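Local coordinates for conserved protein (Methanosarcina mazei, PDB 4DPO) that is of unknown function but belongs to the antibiotic biosynthesis monooxygenase family and may act as a small oxygenase, at residues 30-35 and 74-79. Residues are numbered along the deposited sequence; the frame is centred on the assembly and turned at random.
Sequences AKNQVK and LTMLEE
Thr75 places OG1 anti to its own carbonyl carbon (chi1 -60°), which turns the hydroxyl toward Lys31. In Lys31 the CG is opposite the backbone N across the CA-CB bond (chi1 170°), and this sets CG and CD beside OG1. The two side chains cross obliquely. Lys31 CB lies 3.5 Å from Thr75 OG1, and CG and CD follow at slightly longer range. The two residues form a non-hydrogen-bonded pair of antiparallel strands 26-33 and 73-80, which are the two central strands of the sheet. The hydroxyl itself is hydrogen-bonded to Tyr115 of the second subunit, and Lys31 packs on the same tyrosine. Hydrogen-bonded pairs flank this one. Ala30 N donates to Met76 O at 2.8 Å, and Met76 N returns a bond of the same length to Ala30 O. In the next pair, Leu74 N reaches Asn32 O at 2.9 Å and Asn32 N reaches Leu74 O at 3.1 Å. The last two bonds are more bent. On the face of Ala30 and Met76, which is selenomethionine here, the two CB atoms touch at 3.6 Å. Farther along, Val34 CG2 meets Leu74 CD2 at 4.1 Å, and both side chains rest on helix 39-54. The contact joins the two central strands of a ferredoxin-like sheet and gives it two different faces. The face of Ala30, Asn32, Leu74 and Met76 packs partly against helix 39-54; the other carries the Lys31-Thr75 pair to the dimer interface, where the buried threonine hydroxyl is satisfied across subunits.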
ATOM      1  N   ALA A  30       3.296  -2.769  -5.103  1.00 43.22           N
ATOM      2  CA  ALA A  30       3.860  -3.743  -6.013  1.00 45.39           C
ATOM      3  C   ALA A  30       4.259  -5.037  -5.311  1.00 46.63           C
ATOM      4  O   ALA A  30       5.369  -5.159  -4.834  1.00 45.70           O
ATOM      5  CB  ALA A  30       5.051  -3.136  -6.813  1.00 44.51           C
ATOM      6  N   LYS A  31       3.353  -6.010  -5.275  1.00 48.90           N
ATOM      7  CA  LYS A  31       3.608  -7.200  -4.471  1.00 52.56           C
ATOM      8  C   LYS A  31       4.381  -8.332  -5.182  1.00 54.50           C
ATOM      9  O   LYS A  31       3.969  -8.839  -6.222  1.00 55.61           O
ATOM     10  CB  LYS A  31       2.289  -7.689  -3.907  1.00 53.04           C
ATOM     11  CG  LYS A  31       2.312  -9.036  -3.250  1.00 54.51           C
ATOM     12  CD  LYS A  31       1.050  -9.090  -2.470  1.00 58.48           C
ATOM     13  CE  LYS A  31       0.466 -10.466  -2.413  1.00 60.73           C
ATOM     14  NZ  LYS A  31      -0.989 -10.236  -2.123  1.00 63.37           N
ATOM     15  N   ASN A  32       5.511  -8.711  -4.636  1.00 56.11           N
ATOM     16  CA  ASN A  32       6.286  -9.749  -5.263  1.00 58.88           C
ATOM     17  C   ASN A  32       6.259 -11.060  -4.486  1.00 61.31           C
ATOM     18  O   ASN A  32       6.244 -11.066  -3.221  1.00 61.97           O
ATOM     19  CB  ASN A  32       7.719  -9.297  -5.330  1.00 59.06           C
ATOM     20  CG  ASN A  32       7.886  -8.107  -6.188  1.00 59.14           C
ATOM     21  OD1 ASN A  32       8.075  -6.965  -5.716  1.00 57.07           O
ATOM     22  ND2 ASN A  32       7.815  -8.347  -7.476  1.00 59.25           N
ATOM     23  N   GLN A  33       6.262 -12.180  -5.215  1.00 62.87           N
ATOM     24  CA  GLN A  33       6.548 -13.459  -4.561  1.00 64.15           C
ATOM     25  C   GLN A  33       7.876 -14.000  -5.020  1.00 65.02           C
ATOM     26  O   GLN A  33       8.119 -14.166  -6.213  1.00 65.30           O
ATOM     27  CB  GLN A  33       5.459 -14.479  -4.752  1.00 63.38           C
ATOM     28  CG  GLN A  33       5.685 -15.680  -3.854  1.00 66.59           C
ATOM     29  CD  GLN A  33       4.624 -16.718  -4.042  1.00 70.19           C
ATOM     30  OE1 GLN A  33       3.460 -16.374  -4.204  1.00 75.34           O
ATOM     31  NE2 GLN A  33       5.006 -17.995  -4.051  1.00 71.76           N
ATOM     32  N   VAL A  34       8.734 -14.266  -4.056  1.00 66.69           N
ATOM     33  CA  VAL A  34      10.152 -14.479  -4.329  1.00 68.58           C
ATOM     34  C   VAL A  34      10.583 -15.974  -4.172  1.00 70.24           C
ATOM     35  O   VAL A  34      10.031 -16.731  -3.333  1.00 70.85           O
ATOM     36  CB  VAL A  34      11.030 -13.426  -3.512  1.00 68.15           C
ATOM     37  CG1 VAL A  34      12.504 -13.613  -3.747  1.00 68.19           C
ATOM     38  CG2 VAL A  34      10.657 -12.001  -3.918  1.00 66.19           C
ATOM     39  N   LYS A  35      11.516 -16.397  -5.027  1.00 71.49           N
ATOM     40  CA  LYS A  35      12.151 -17.710  -4.891  1.00 73.07           C
ATOM     41  C   LYS A  35      13.032 -17.666  -3.613  1.00 73.36           C
ATOM     42  O   LYS A  35      13.968 -16.831  -3.554  1.00 73.39           O
ATOM     43  CB  LYS A  35      13.031 -18.020  -6.124  1.00 73.28           C
ATOM     44  CG  LYS A  35      12.313 -18.387  -7.438  1.00 74.74           C
ATOM     45  CD  LYS A  35      13.359 -18.528  -8.544  1.00 78.25           C
ATOM     46  CE  LYS A  35      12.811 -18.204  -9.929  1.00 80.81           C
ATOM     47  NZ  LYS A  35      12.423 -19.408 -10.700  1.00 82.46           N
ATOM     48  N   LEU A  74       7.325 -10.085  -0.722  1.00 58.18           N
ATOM     49  CA  LEU A  74       8.013  -8.804  -0.565  1.00 56.72           C
ATOM     50  C   LEU A  74       7.426  -7.619  -1.434  1.00 56.33           C
ATOM     51  O   LEU A  74       7.631  -7.555  -2.676  1.00 56.52           O
ATOM     52  CB  LEU A  74       9.481  -8.981  -0.890  1.00 56.30           C
ATOM     53  CG  LEU A  74      10.571  -9.341   0.142  1.00 57.91           C
ATOM     54  CD1 LEU A  74      10.208  -9.030   1.554  1.00 53.63           C
ATOM     55  CD2 LEU A  74      11.051 -10.783   0.006  1.00 57.51           C
ATOM     56  N   THR A  75       6.734  -6.668  -0.795  1.00 54.03           N
ATOM     57  CA  THR A  75       5.970  -5.693  -1.552  1.00 52.09           C
ATOM     58  C   THR A  75       6.730  -4.383  -1.700  1.00 52.01           C
ATOM     59  O   THR A  75       7.521  -4.037  -0.846  1.00 53.08           O
ATOM     60  CB  THR A  75       4.604  -5.562  -0.925  1.00 52.14           C
ATOM     61  OG1 THR A  75       3.955  -6.858  -0.964  1.00 50.70           O
ATOM     62  CG2 THR A  75       3.735  -4.529  -1.648  1.00 50.16           C
HETATM   63  N   MSE A  76       6.583  -3.702  -2.830  1.00 50.97           N
HETATM   64  CA  MSE A  76       7.110  -2.356  -2.997  1.00 50.11           C
HETATM   65  C   MSE A  76       6.019  -1.313  -2.699  1.00 49.80           C
HETATM   66  O   MSE A  76       4.903  -1.398  -3.219  1.00 49.24           O
HETATM   67  CB  MSE A  76       7.587  -2.147  -4.413  1.00 50.37           C
HETATM   68  CG  MSE A  76       9.051  -1.908  -4.553  1.00 52.26           C
HETATM   69 SE   MSE A  76       9.821  -3.716  -4.786  0.50 60.10          SE
HETATM   70  CE  MSE A  76       8.617  -4.879  -3.801  1.00 54.90           C
ATOM     71  N   LEU A  77       6.321  -0.339  -1.851  1.00 49.42           N
ATOM     72  CA  LEU A  77       5.286   0.615  -1.463  1.00 49.46           C
ATOM     73  C   LEU A  77       5.828   1.965  -1.766  1.00 50.12           C
ATOM     74  O   LEU A  77       6.904   2.298  -1.299  1.00 50.43           O
ATOM     75  CB  LEU A  77       4.862   0.477   0.004  1.00 48.12           C
ATOM     76  CG  LEU A  77       4.197  -0.852   0.401  1.00 46.49           C
ATOM     77  CD1 LEU A  77       3.706  -0.682   1.815  1.00 43.78           C
ATOM     78  CD2 LEU A  77       3.031  -1.281  -0.508  1.00 43.55           C
ATOM     79  N   GLU A  78       5.102   2.724  -2.578  1.00 50.46           N
ATOM     80  CA  GLU A  78       5.641   3.949  -3.109  1.00 51.80           C
ATOM     81  C   GLU A  78       4.602   5.039  -3.073  1.00 52.75           C
ATOM     82  O   GLU A  78       3.391   4.749  -3.013  1.00 52.85           O
ATOM     83  CB  GLU A  78       6.078   3.754  -4.557  1.00 51.63           C
ATOM     84  CG  GLU A  78       6.524   2.346  -4.865  1.00 52.95           C
ATOM     85  CD  GLU A  78       6.803   2.132  -6.338  1.00 55.08           C
ATOM     86  OE1 GLU A  78       6.566   3.048  -7.136  1.00 57.41           O
ATOM     87  OE2 GLU A  78       7.273   1.047  -6.719  1.00 55.57           O
ATOM     88  N   GLU A  79       5.083   6.284  -3.111  1.00 53.08           N
ATOM     89  CA  GLU A  79       4.217   7.399  -3.313  1.00 53.87           C
ATOM     90  C   GLU A  79       4.913   8.435  -4.134  1.00 53.81           C
ATOM     91  O   GLU A  79       6.040   8.793  -3.869  1.00 54.16           O
ATOM     92  CB  GLU A  79       3.767   7.964  -1.967  1.00 54.45           C
ATOM     93  CG  GLU A  79       2.542   8.888  -2.093  1.00 56.35           C
ATOM     94  CD  GLU A  79       2.238   9.630  -0.797  1.00 59.23           C
ATOM     95  OE1 GLU A  79       2.641   9.104   0.287  1.00 60.87           O
ATOM     96  OE2 GLU A  79       1.609  10.726  -0.860  1.00 55.05           O
TER